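PDB 5VGU: microcompartments protein from Halothece sp. PCC 7418, which probably assembles as hexamers, alone or mixed with the related CcmK3, into the protein shell of the beta-carboxysome of a cyanobacterium. Local coordinates for residues T31-I36 with I46-V51; G7-K12 with T56-G61; K12-V17 with A41-I46. All coordinates share one frame; numbering follows the deposited sequence.

Contact 1 (T31-I36 with I46-V51)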
ATOM      1  N   THR A  31      -5.077   7.517  27.174  1.00 19.44           N
ATOM      2  CA  THR A  31      -4.358   6.328  26.741  1.00 20.27           C
ATOM      3  C   THR A  31      -4.256   6.342  25.220  1.00 18.84           C
ATOM      4  O   THR A  31      -5.273   6.466  24.521  1.00 17.75           O
ATOM      5  CB  THR A  31      -5.077   5.047  27.183  1.00 22.37           C
ATOM      6  OG1 THR A  31      -5.252   5.028  28.608  1.00 23.88           O
ATOM      7  CG2 THR A  31      -4.303   3.828  26.748  1.00 22.76           C
ATOM      8  N   LEU A  32      -3.038   6.199  24.716  1.00 17.97           N
ATOM      9  CA  LEU A  32      -2.816   5.949  23.304  1.00 17.42           C
ATOM     10  C   LEU A  32      -3.116   4.480  23.058  1.00 18.47           C
ATOM     11  O   LEU A  32      -2.487   3.616  23.671  1.00 18.97           O
ATOM     12  CB  LEU A  32      -1.374   6.290  22.926  1.00 16.42           C
ATOM     13  CG  LEU A  32      -0.950   5.971  21.498  1.00 17.46           C
ATOM     14  CD1 LEU A  32      -1.637   6.885  20.495  1.00 18.63           C
ATOM     15  CD2 LEU A  32       0.601   6.089  21.435  1.00 19.05           C
ATOM     16  N   VAL A  33      -4.117   4.191  22.226  1.00 17.54           N
ATOM     17  CA  VAL A  33      -4.546   2.809  22.035  1.00 17.08           C
ATOM     18  C   VAL A  33      -4.038   2.184  20.735  1.00 18.85           C
ATOM     19  O   VAL A  33      -3.970   0.946  20.642  1.00 18.76           O
ATOM     20  CB  VAL A  33      -6.087   2.690  22.130  1.00 16.96           C
ATOM     21  CG1 VAL A  33      -6.574   3.228  23.457  1.00 18.75           C
ATOM     22  CG2 VAL A  33      -6.800   3.376  20.992  1.00 18.19           C
ATOM     23  N   GLY A  34      -3.668   2.982  19.743  1.00 19.31           N
ATOM     24  CA  GLY A  34      -3.228   2.410  18.478  1.00 19.89           C
ATOM     25  C   GLY A  34      -2.851   3.483  17.481  1.00 18.98           C
ATOM     26  O   GLY A  34      -3.000   4.688  17.729  1.00 17.00           O
ATOM     27  N   TYR A  35      -2.305   3.022  16.355  1.00 18.73           N
ATOM     28  CA  TYR A  35      -1.989   3.891  15.234  1.00 18.78           C
ATOM     29  C   TYR A  35      -2.286   3.146  13.938  1.00 18.47           C
ATOM     30  O   TYR A  35      -2.383   1.910  13.909  1.00 20.72           O
ATOM     31  CB  TYR A  35      -0.521   4.370  15.259  1.00 17.20           C
ATOM     32  CG  TYR A  35       0.508   3.418  14.654  1.00 16.05           C
ATOM     33  CD1 TYR A  35       0.847   2.236  15.304  1.00 20.40           C
ATOM     34  CD2 TYR A  35       1.161   3.719  13.453  1.00 22.96           C
ATOM     35  CE1 TYR A  35       1.798   1.369  14.775  1.00 19.80           C
ATOM     36  CE2 TYR A  35       2.116   2.854  12.913  1.00 20.52           C
ATOM     37  CZ  TYR A  35       2.420   1.680  13.574  1.00 22.84           C
ATOM     38  OH  TYR A  35       3.364   0.799  13.058  1.00 24.70           O
ATOM     39  N   ILE A  36      -2.418   3.920  12.859  1.00 17.69           N
ATOM     40  CA  ILE A  36      -2.724   3.411  11.525  1.00 19.13           C
ATOM     41  C   ILE A  36      -1.712   3.978  10.542  1.00 17.66           C
ATOM     42  O   ILE A  36      -1.479   5.187  10.523  1.00 18.45           O
ATOM     43  CB  ILE A  36      -4.144   3.803  11.046  1.00 18.32           C
ATOM     44  CG1 ILE A  36      -5.209   3.533  12.103  1.00 22.57           C
ATOM     45  CG2 ILE A  36      -4.478   3.081   9.735  1.00 22.55           C
ATOM     46  CD1 ILE A  36      -6.603   4.068  11.705  1.00 23.64           C
ATOM     47  N   ILE A  46      -4.702   7.283  17.784  1.00 15.03           N
ATOM     48  CA  ILE A  46      -6.002   7.246  18.447  1.00 17.10           C
ATOM     49  C   ILE A  46      -5.767   7.227  19.952  1.00 16.15           C
ATOM     50  O   ILE A  46      -5.054   6.359  20.472  1.00 15.44           O
ATOM     51  CB  ILE A  46      -6.842   6.026  18.025  1.00 17.52           C
ATOM     52  CG1 ILE A  46      -7.078   6.032  16.502  1.00 17.26           C
ATOM     53  CG2 ILE A  46      -8.171   6.021  18.751  1.00 16.28           C
ATOM     54  CD1 ILE A  46      -6.064   5.242  15.751  1.00 29.23           C
ATOM     55  N   ILE A  47      -6.412   8.143  20.658  1.00 17.45           N
ATOM     56  CA  ILE A  47      -6.351   8.169  22.110  1.00 13.72           C
ATOM     57  C   ILE A  47      -7.767   8.004  22.645  1.00 15.33           C
ATOM     58  O   ILE A  47      -8.744   8.322  21.968  1.00 15.08           O
ATOM     59  CB  ILE A  47      -5.715   9.455  22.690  1.00 19.27           C
ATOM     60  CG1 ILE A  47      -6.445  10.702  22.178  1.00 19.24           C
ATOM     61  CG2 ILE A  47      -4.248   9.530  22.358  1.00 18.32           C
ATOM     62  CD1 ILE A  47      -6.055  11.987  22.891  1.00 19.34           C
ATOM     63  N   ARG A  48      -7.858   7.504  23.877  1.00 16.28           N
ATOM     64  CA  ARG A  48      -9.114   7.393  24.604  1.00 17.48           C
ATOM     65  C   ARG A  48      -8.956   7.986  25.992  1.00 18.64           C
ATOM     66  O   ARG A  48      -7.879   7.925  26.599  1.00 16.10           O
ATOM     67  CB  ARG A  48      -9.563   5.945  24.752  1.00 17.90           C
ATOM     68  CG  ARG A  48      -9.744   5.197  23.417  1.00 17.59           C
ATOM     69  CD  ARG A  48     -10.904   5.759  22.564  1.00 17.13           C
ATOM     70  NE  ARG A  48     -12.188   5.612  23.227  1.00 18.21           N
ATOM     71  CZ  ARG A  48     -12.954   4.529  23.215  1.00 17.53           C
ATOM     72  NH1 ARG A  48     -12.600   3.435  22.556  1.00 19.36           N
ATOM     73  NH2 ARG A  48     -14.093   4.534  23.897  1.00 17.70           N
ATOM     74  N   GLY A  49     -10.062   8.512  26.495  1.00 18.18           N
ATOM     75  CA  GLY A  49     -10.119   9.026  27.847  1.00 18.66           C
ATOM     76  C   GLY A  49     -11.379   9.842  28.048  1.00 17.80           C
ATOM     77  O   GLY A  49     -12.251   9.933  27.168  1.00 19.11           O
ATOM     78  N   ASP A  50     -11.479  10.427  29.242  1.00 20.64           N
ATOM     79  CA  ASP A  50     -12.567  11.366  29.501  1.00 20.79           C
ATOM     80  C   ASP A  50     -12.519  12.516  28.501  1.00 20.71           C
ATOM     81  O   ASP A  50     -11.446  12.948  28.080  1.00 19.80           O
ATOM     82  CB  ASP A  50     -12.502  11.909  30.936  1.00 25.71           C
ATOM     83  CG  ASP A  50     -12.843  10.856  31.982  1.00 37.66           C
ATOM     84  OD1 ASP A  50     -13.479   9.832  31.639  1.00 42.81           O
ATOM     85  OD2 ASP A  50     -12.476  11.061  33.164  1.00 41.66           O
ATOM     86  N   VAL A  51     -13.703  13.004  28.098  1.00 19.49           N
ATOM     87  CA  VAL A  51     -13.768  14.029  27.056  1.00 19.22           C
ATOM     88  C   VAL A  51     -12.907  15.246  27.383  1.00 21.17           C
ATOM     89  O   VAL A  51     -12.198  15.764  26.510  1.00 22.47           O
ATOM     90  CB  VAL A  51     -15.234  14.414  26.759  1.00 22.06           C
ATOM     91  CG1 VAL A  51     -15.807  15.362  27.759  1.00 25.71           C
ATOM     92  CG2 VAL A  51     -15.279  15.127  25.426  1.00 25.55           C
TER
HETATM   93  O   HOH W   1      -7.478   6.419  29.409  1.00 23.36           O
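Thr31 and Arg48 form a hydrogen-bonded antiparallel pair, gripping each other through both backbone groups. Thr31 N donates to Arg48 O at 2.9 Å, almost straight at 172°. Arg48 N returns a bond of 2.9 Å to Thr31 O. The oxygen of Thr31 also receives a CA-H contact from Ile47. A water extends the pair, lying 2.7 Å from Thr31 OG1 and donating to Arg48 O. Further along, the ladder illustrates how a beta bulge absorbs one extra residue, here in strand 30-39, where Val33 and Gly34 both face Ile46. Val33 N reaches Ile46 O at 2.9 Å, yet the bond from Ile46 N goes to the following residue, Gly34 O, over 3.1 Å and less straight at 148°. Apolar contacts then fill in around the backbone. With a chi1 of -57°, Val33 straddles two neighbours, CG1 lying 3.7 Å from Arg48 CG and CG2 the same 3.7 Å from Ile46 CG2, the latter side chain crossing it roughly at right angles. Ile46 CD1 runs on beside Gly34 O to Ile36 CG1, 4.1 Å away. Beyond CG the arginine folds back on itself and leaves the contact; its guanidinium is tied by a salt bridge to Glu87 and by hydrogen bonds to Ile92 O and backbone oxygens near the N-terminus. The hairpin of strands 30-39 and 42-49 turns Leu32 and Ile47 towards helix 14-27, and strand 5-12 flanks it beyond strand 42-49.

Contact 2 (G7-K12 with T56-G61)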
ATOM      1  N   GLY A   7     -10.078  10.536  20.588  1.00 17.73           N
ATOM      2  CA  GLY A   7      -9.394  11.548  19.799  1.00 18.00           C
ATOM      3  C   GLY A   7      -8.577  10.877  18.711  1.00 16.85           C
ATOM      4  O   GLY A   7      -7.925   9.857  18.955  1.00 17.57           O
ATOM      5  N   SER A   8      -8.583  11.481  17.531  1.00 18.04           N
ATOM      6  CA  SER A   8      -7.802  10.955  16.431  1.00 16.84           C
ATOM      7  C   SER A   8      -7.109  12.107  15.733  1.00 17.63           C
ATOM      8  O   SER A   8      -7.736  13.130  15.443  1.00 18.93           O
ATOM      9  CB  SER A   8      -8.692  10.175  15.437  1.00 17.54           C
ATOM     10  OG  SER A   8      -7.899   9.640  14.381  1.00 21.81           O
ATOM     11  N   LEU A   9      -5.835  11.909  15.441  1.00 19.55           N
ATOM     12  CA  LEU A   9      -4.992  12.913  14.815  1.00 17.53           C
ATOM     13  C   LEU A   9      -4.133  12.229  13.763  1.00 17.56           C
ATOM     14  O   LEU A   9      -3.587  11.150  14.008  1.00 18.16           O
ATOM     15  CB  LEU A   9      -4.138  13.615  15.887  1.00 18.15           C
ATOM     16  CG  LEU A   9      -3.142  14.680  15.448  1.00 22.22           C
ATOM     17  CD1 LEU A   9      -2.970  15.686  16.563  1.00 24.14           C
ATOM     18  CD2 LEU A   9      -1.802  14.055  15.092  1.00 18.04           C
ATOM     19  N   GLU A  10      -3.975  12.881  12.614  1.00 19.67           N
ATOM     20  CA  GLU A  10      -3.264  12.300  11.488  1.00 17.48           C
ATOM     21  C   GLU A  10      -2.259  13.307  10.950  1.00 18.87           C
ATOM     22  O   GLU A  10      -2.611  14.469  10.713  1.00 19.60           O
ATOM     23  CB  GLU A  10      -4.278  11.870  10.401  1.00 16.98           C
ATOM     24  CG  GLU A  10      -3.730  11.140   9.204  1.00 21.05           C
ATOM     25  CD  GLU A  10      -4.845  10.581   8.322  1.00 22.09           C
ATOM     26  OE1 GLU A  10      -5.743   9.903   8.865  1.00 19.43           O
ATOM     27  OE2 GLU A  10      -4.803  10.818   7.092  1.00 21.92           O
ATOM     28  N   THR A  11      -1.008  12.861  10.765  1.00 18.27           N
ATOM     29  CA  THR A  11       0.071  13.712  10.277  1.00 18.33           C
ATOM     30  C   THR A  11       0.624  13.194   8.957  1.00 20.96           C
ATOM     31  O   THR A  11       0.505  12.017   8.617  1.00 19.29           O
ATOM     32  CB  THR A  11       1.237  13.797  11.277  1.00 17.35           C
ATOM     33  OG1 THR A  11       1.837  12.502  11.450  1.00 19.41           O
ATOM     34  CG2 THR A  11       0.777  14.306  12.639  1.00 20.20           C
ATOM     35  N   LYS A  12       1.275  14.093   8.230  1.00 20.34           N
ATOM     36  CA  LYS A  12       2.169  13.696   7.156  1.00 20.62           C
ATOM     37  C   LYS A  12       3.517  13.365   7.785  1.00 19.49           C
ATOM     38  O   LYS A  12       4.152  14.236   8.393  1.00 19.96           O
ATOM     39  CB  LYS A  12       2.297  14.817   6.126  1.00 23.90           C
ATOM     40  CG  LYS A  12       3.057  14.426   4.852  1.00 25.59           C
ATOM     41  CD  LYS A  12       2.244  13.477   3.985  1.00 30.51           C
ATOM     42  CE  LYS A  12       2.758  13.467   2.558  1.00 37.71           C
ATOM     43  NZ  LYS A  12       1.766  12.843   1.631  1.00 47.06           N
ATOM     44  N   THR A  56      -7.762  18.328  26.222  1.00 20.18           N
ATOM     45  CA  THR A  56      -6.467  18.853  26.641  1.00 24.41           C
ATOM     46  C   THR A  56      -5.328  18.152  25.913  1.00 21.46           C
ATOM     47  O   THR A  56      -4.369  18.798  25.466  1.00 22.18           O
ATOM     48  CB  THR A  56      -6.314  18.690  28.150  1.00 24.10           C
ATOM     49  OG1 THR A  56      -7.346  19.435  28.797  1.00 24.71           O
ATOM     50  CG2 THR A  56      -4.960  19.169  28.621  1.00 27.04           C
ATOM     51  N   ALA A  57      -5.391  16.818  25.836  1.00 21.22           N
ATOM     52  CA  ALA A  57      -4.357  16.071  25.119  1.00 20.94           C
ATOM     53  C   ALA A  57      -4.303  16.462  23.645  1.00 20.83           C
ATOM     54  O   ALA A  57      -3.214  16.613  23.071  1.00 21.18           O
ATOM     55  CB  ALA A  57      -4.594  14.570  25.264  1.00 22.07           C
ATOM     56  N   MET A  58      -5.468  16.610  23.007  1.00 21.68           N
ATOM     57  CA  MET A  58      -5.481  16.929  21.584  1.00 22.21           C
ATOM     58  C   MET A  58      -4.812  18.277  21.312  1.00 22.61           C
ATOM     59  O   MET A  58      -4.062  18.422  20.344  1.00 22.71           O
ATOM     60  CB  MET A  58      -6.924  16.924  21.063  1.00 20.32           C
ATOM     61  CG  MET A  58      -7.070  17.202  19.578  1.00 28.34           C
ATOM     62  SD  MET A  58      -6.304  15.929  18.538  1.00 28.12           S
ATOM     63  CE  MET A  58      -7.019  14.428  19.231  1.00 22.95           C
ATOM     64  N   ASP A  59      -5.093  19.284  22.138  1.00 24.93           N
ATOM     65  CA  ASP A  59      -4.446  20.581  21.951  1.00 26.65           C
ATOM     66  C   ASP A  59      -2.933  20.452  22.041  1.00 23.55           C
ATOM     67  O   ASP A  59      -2.205  21.028  21.232  1.00 24.53           O
ATOM     68  CB  ASP A  59      -4.954  21.609  22.976  1.00 30.99           C
ATOM     69  CG  ASP A  59      -6.362  22.069  22.696  1.00 47.87           C
ATOM     70  OD1 ASP A  59      -6.835  21.919  21.545  1.00 54.92           O
ATOM     71  OD2 ASP A  59      -6.987  22.624  23.624  1.00 60.25           O
ATOM     72  N   ALA A  60      -2.443  19.704  23.026  1.00 21.73           N
ATOM     73  CA  ALA A  60      -1.006  19.512  23.159  1.00 21.36           C
ATOM     74  C   ALA A  60      -0.438  18.761  21.956  1.00 23.64           C
ATOM     75  O   ALA A  60       0.660  19.076  21.476  1.00 20.59           O
ATOM     76  CB  ALA A  60      -0.702  18.764  24.455  1.00 22.27           C
ATOM     77  N   GLY A  61      -1.168  17.752  21.470  1.00 22.27           N
ATOM     78  CA  GLY A  61      -0.710  17.006  20.308  1.00 20.17           C
ATOM     79  C   GLY A  61      -0.639  17.859  19.053  1.00 20.63           C
ATOM     80  O   GLY A  61       0.315  17.767  18.275  1.00 22.27           O
TER
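Met58 is the first residue of 56-61 to reach the strand 7-12, and it does so by the end of a long, folded side chain. CG leaves anti to the backbone N (chi1 -178°), after which bends at both following torsions bring the sulfur and methyl down onto the strand. SD rests beside Leu9, 3.9 Å from its CD1 and 4.1 Å from its CB. CE goes further and lies against the backbone, 3.8 Å from Gly7 CA and 3.7 Å from Ser8 N, using a place where glycine presents no side chain. The pairing follows the topology of the BMC fold, a variant of the ferredoxin-like alpha/beta sandwich: helix 51-65 carries the chain from strand 42-49 over to strand 72-79, and strand 5-12 lies between those two in the sheet. Segment axes of helix and strand point nearly the same way, 9° apart, with a closest approach of 9.4 Å. Three residues, nearly a turn, after Met58 comes Gly61, whose carbonyl carbon sits 4.0 Å from Leu9 CD1. The same methyl touches both the sulfur and the helix backbone, while Met24 of helix 14-27 and Ile62 also touch Leu9.

Contact 3 (K12-V17 with A41-I46)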
ATOM      1  N   LYS A  12       1.275  14.093   8.230  1.00 20.34           N
ATOM      2  CA  LYS A  12       2.169  13.696   7.156  1.00 20.62           C
ATOM      3  C   LYS A  12       3.517  13.365   7.785  1.00 19.49           C
ATOM      4  O   LYS A  12       4.152  14.236   8.393  1.00 19.96           O
ATOM      5  CB  LYS A  12       2.297  14.817   6.126  1.00 23.90           C
ATOM      6  CG  LYS A  12       3.057  14.426   4.852  1.00 25.59           C
ATOM      7  CD  LYS A  12       2.244  13.477   3.985  1.00 30.51           C
ATOM      8  CE  LYS A  12       2.758  13.467   2.558  1.00 37.71           C
ATOM      9  NZ  LYS A  12       1.766  12.843   1.631  1.00 47.06           N
ATOM     10  N   GLY A  13       3.940  12.112   7.655  1.00 17.16           N
ATOM     11  CA  GLY A  13       5.202  11.650   8.215  1.00 19.71           C
ATOM     12  C   GLY A  13       5.031  11.065   9.602  1.00 19.54           C
ATOM     13  O   GLY A  13       4.170  11.473  10.386  1.00 17.64           O
ATOM     14  N   PHE A  14       5.894  10.092   9.917  1.00 17.45           N
ATOM     15  CA  PHE A  14       5.831   9.398  11.190  1.00 19.16           C
ATOM     16  C   PHE A  14       6.366  10.266  12.329  1.00 18.51           C
ATOM     17  O   PHE A  14       5.768  10.284  13.413  1.00 17.85           O
ATOM     18  CB  PHE A  14       6.593   8.070  11.094  1.00 16.71           C
ATOM     19  CG  PHE A  14       6.622   7.308  12.383  1.00 16.59           C
ATOM     20  CD1 PHE A  14       5.552   6.521  12.770  1.00 22.76           C
ATOM     21  CD2 PHE A  14       7.700   7.440  13.249  1.00 17.18           C
ATOM     22  CE1 PHE A  14       5.576   5.848  13.996  1.00 22.49           C
ATOM     23  CE2 PHE A  14       7.730   6.765  14.454  1.00 21.68           C
ATOM     24  CZ  PHE A  14       6.674   5.971  14.825  1.00 18.97           C
ATOM     25  N   PRO A  15       7.472  11.004  12.135  1.00 18.22           N
ATOM     26  CA  PRO A  15       7.989  11.826  13.245  1.00 19.20           C
ATOM     27  C   PRO A  15       6.937  12.756  13.841  1.00 18.56           C
ATOM     28  O   PRO A  15       6.866  12.896  15.072  1.00 20.35           O
ATOM     29  CB  PRO A  15       9.171  12.574  12.586  1.00 20.59           C
ATOM     30  CG  PRO A  15       9.673  11.593  11.529  1.00 18.89           C
ATOM     31  CD  PRO A  15       8.372  11.031  10.967  1.00 15.45           C
ATOM     32  N   GLY A  16       6.075  13.352  13.011  1.00 19.91           N
ATOM     33  CA  GLY A  16       5.029  14.210  13.547  1.00 21.35           C
ATOM     34  C   GLY A  16       4.071  13.469  14.457  1.00 20.42           C
ATOM     35  O   GLY A  16       3.613  14.011  15.464  1.00 18.75           O
ATOM     36  N   VAL A  17       3.723  12.227  14.103  1.00 17.68           N
ATOM     37  CA  VAL A  17       2.772  11.467  14.915  1.00 20.26           C
ATOM     38  C   VAL A  17       3.430  10.995  16.203  1.00 18.12           C
ATOM     39  O   VAL A  17       2.776  10.902  17.254  1.00 18.89           O
ATOM     40  CB  VAL A  17       2.186  10.311  14.057  1.00 21.03           C
ATOM     41  CG1 VAL A  17       2.804   8.945  14.386  1.00 18.89           C
ATOM     42  CG2 VAL A  17       0.683  10.284  14.168  1.00 17.31           C
ATOM     43  N   ALA A  41       2.356   8.154   3.254  1.00 18.23           N
ATOM     44  CA  ALA A  41       3.178   8.616   4.367  1.00 18.99           C
ATOM     45  C   ALA A  41       2.367   9.361   5.413  1.00 19.37           C
ATOM     46  O   ALA A  41       2.922  10.165   6.163  1.00 22.73           O
ATOM     47  CB  ALA A  41       4.352   9.487   3.893  1.00 23.00           C
ATOM     48  N   ARG A  42       1.064   9.105   5.494  1.00 18.21           N
ATOM     49  CA  ARG A  42       0.243   9.647   6.570  1.00 16.57           C
ATOM     50  C   ARG A  42       0.033   8.582   7.648  1.00 17.48           C
ATOM     51  O   ARG A  42      -0.056   7.378   7.357  1.00 17.40           O
ATOM     52  CB  ARG A  42      -1.077  10.179   6.013  1.00 21.02           C
ATOM     53  CG  ARG A  42      -0.831  11.528   5.328  1.00 21.00           C
ATOM     54  CD  ARG A  42      -1.972  12.012   4.480  1.00 22.22           C
ATOM     55  NE  ARG A  42      -3.223  12.134   5.221  1.00 23.16           N
ATOM     56  CZ  ARG A  42      -4.169  13.013   4.922  1.00 20.63           C
ATOM     57  NH1 ARG A  42      -4.002  13.870   3.921  1.00 22.80           N
ATOM     58  NH2 ARG A  42      -5.277  13.049   5.626  1.00 21.40           N
ATOM     59  N   PHE A  43       0.028   9.036   8.902  1.00 18.09           N
ATOM     60  CA  PHE A  43      -0.068   8.178  10.073  1.00 14.59           C
ATOM     61  C   PHE A  43      -1.149   8.747  10.982  1.00 16.70           C
ATOM     62  O   PHE A  43      -1.221   9.964  11.184  1.00 18.40           O
ATOM     63  CB  PHE A  43       1.254   8.091  10.820  1.00 16.95           C
ATOM     64  CG  PHE A  43       2.348   7.396  10.041  1.00 15.41           C
ATOM     65  CD1 PHE A  43       3.094   8.080   9.111  1.00 15.07           C
ATOM     66  CD2 PHE A  43       2.594   6.057  10.239  1.00 17.65           C
ATOM     67  CE1 PHE A  43       4.080   7.446   8.386  1.00 18.11           C
ATOM     68  CE2 PHE A  43       3.607   5.413   9.526  1.00 18.97           C
ATOM     69  CZ  PHE A  43       4.339   6.111   8.602  1.00 18.46           C
ATOM     70  N   THR A  44      -1.999   7.867  11.498  1.00 16.57           N
ATOM     71  CA  THR A  44      -3.103   8.226  12.379  1.00 15.81           C
ATOM     72  C   THR A  44      -2.834   7.668  13.767  1.00 16.20           C
ATOM     73  O   THR A  44      -2.460   6.502  13.901  1.00 20.23           O
ATOM     74  CB  THR A  44      -4.446   7.657  11.867  1.00 17.06           C
ATOM     75  OG1 THR A  44      -4.571   7.848  10.455  1.00 18.91           O
ATOM     76  CG2 THR A  44      -5.623   8.284  12.565  1.00 18.57           C
ATOM     77  N   ILE A  45      -3.075   8.462  14.808  1.00 18.98           N
ATOM     78  CA  ILE A  45      -3.026   7.938  16.166  1.00 15.73           C
ATOM     79  C   ILE A  45      -4.391   8.143  16.812  1.00 16.48           C
ATOM     80  O   ILE A  45      -5.132   9.061  16.454  1.00 16.44           O
ATOM     81  CB  ILE A  45      -1.911   8.568  17.024  1.00 16.08           C
ATOM     82  CG1 ILE A  45      -1.915  10.108  16.908  1.00 19.87           C
ATOM     83  CG2 ILE A  45      -0.551   7.964  16.636  1.00 16.69           C
ATOM     84  CD1 ILE A  45      -0.952  10.786  17.850  1.00 18.73           C
ATOM     85  N   ILE A  46      -4.702   7.283  17.784  1.00 15.03           N
ATOM     86  CA  ILE A  46      -6.002   7.246  18.447  1.00 17.10           C
ATOM     87  C   ILE A  46      -5.767   7.227  19.952  1.00 16.15           C
ATOM     88  O   ILE A  46      -5.054   6.359  20.472  1.00 15.44           O
ATOM     89  CB  ILE A  46      -6.842   6.026  18.025  1.00 17.52           C
ATOM     90  CG1 ILE A  46      -7.078   6.032  16.502  1.00 17.26           C
ATOM     91  CG2 ILE A  46      -8.171   6.021  18.751  1.00 16.28           C
ATOM     92  CD1 ILE A  46      -6.064   5.242  15.751  1.00 29.23           C
TER
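Phe43 points its side chain toward Phe14 and Val17, and its atoms can be followed outward one by one. CB lies against Val17, 4.0 Å from CG1. A chi1 of -66° then swings the ring over to Gly13 and Phe14, where CG passes below Phe14 CA and CD1 comes 3.5 Å from Phe14 N. Along the opposite edge of the ring, CD2 and CE2 of Phe43 each stand 3.9 Å from Phe14 CD1, which approaches the same face. Further out, CE1 is 3.7 Å from Phe14 CB, which rides over the ring face in a CH-pi contact, and CZ meets the same carbon. The two rings form a T-shaped pair, Phe14 offering its edge to the face of Phe43 with planes at 78° and centroids 5.4 Å apart. Gly13 N hydrogen-bonds to Ala41 O at 2.7 Å, tying down the turn into the helix; at Gly13's backbone angles a CB would jam against Lys12 O. Two residues along the strand from Phe43, Ile45 CG2 packs on Val17 CG2 at 3.6 Å. Ile36 of a neighbouring subunit packs on Phe14, whose N donates a hydrogen bond to Glu10 OE1 of that same subunit. Within the chain, helix 14-27 continues across Ile45 through Ala20, Ala21 and Met24.

All three contacts build on one antiparallel sheet, and strand 42-49 serves two of them, pairing with strand 30-39 in contact 1 and meeting the start of helix 14-27 in contact 3. Contacts 1 and 3 share Ile46, with centres about 14 Å apart; contacts 2 and 3 share Lys12, their centres about 10 Å apart, the same spacing as contacts 1 and 2. Ile47 N of contact 1 lies 2.9 Å from Gly7 O of contact 2, a probable hydrogen bond. Glu10 links contacts 2 and 3 by a salt bridge of 2.7 Å from OE2 to Arg42 NH2. Its OE1 lies 2.8 Å from Thr44 OG1, a probable hydrogen bond.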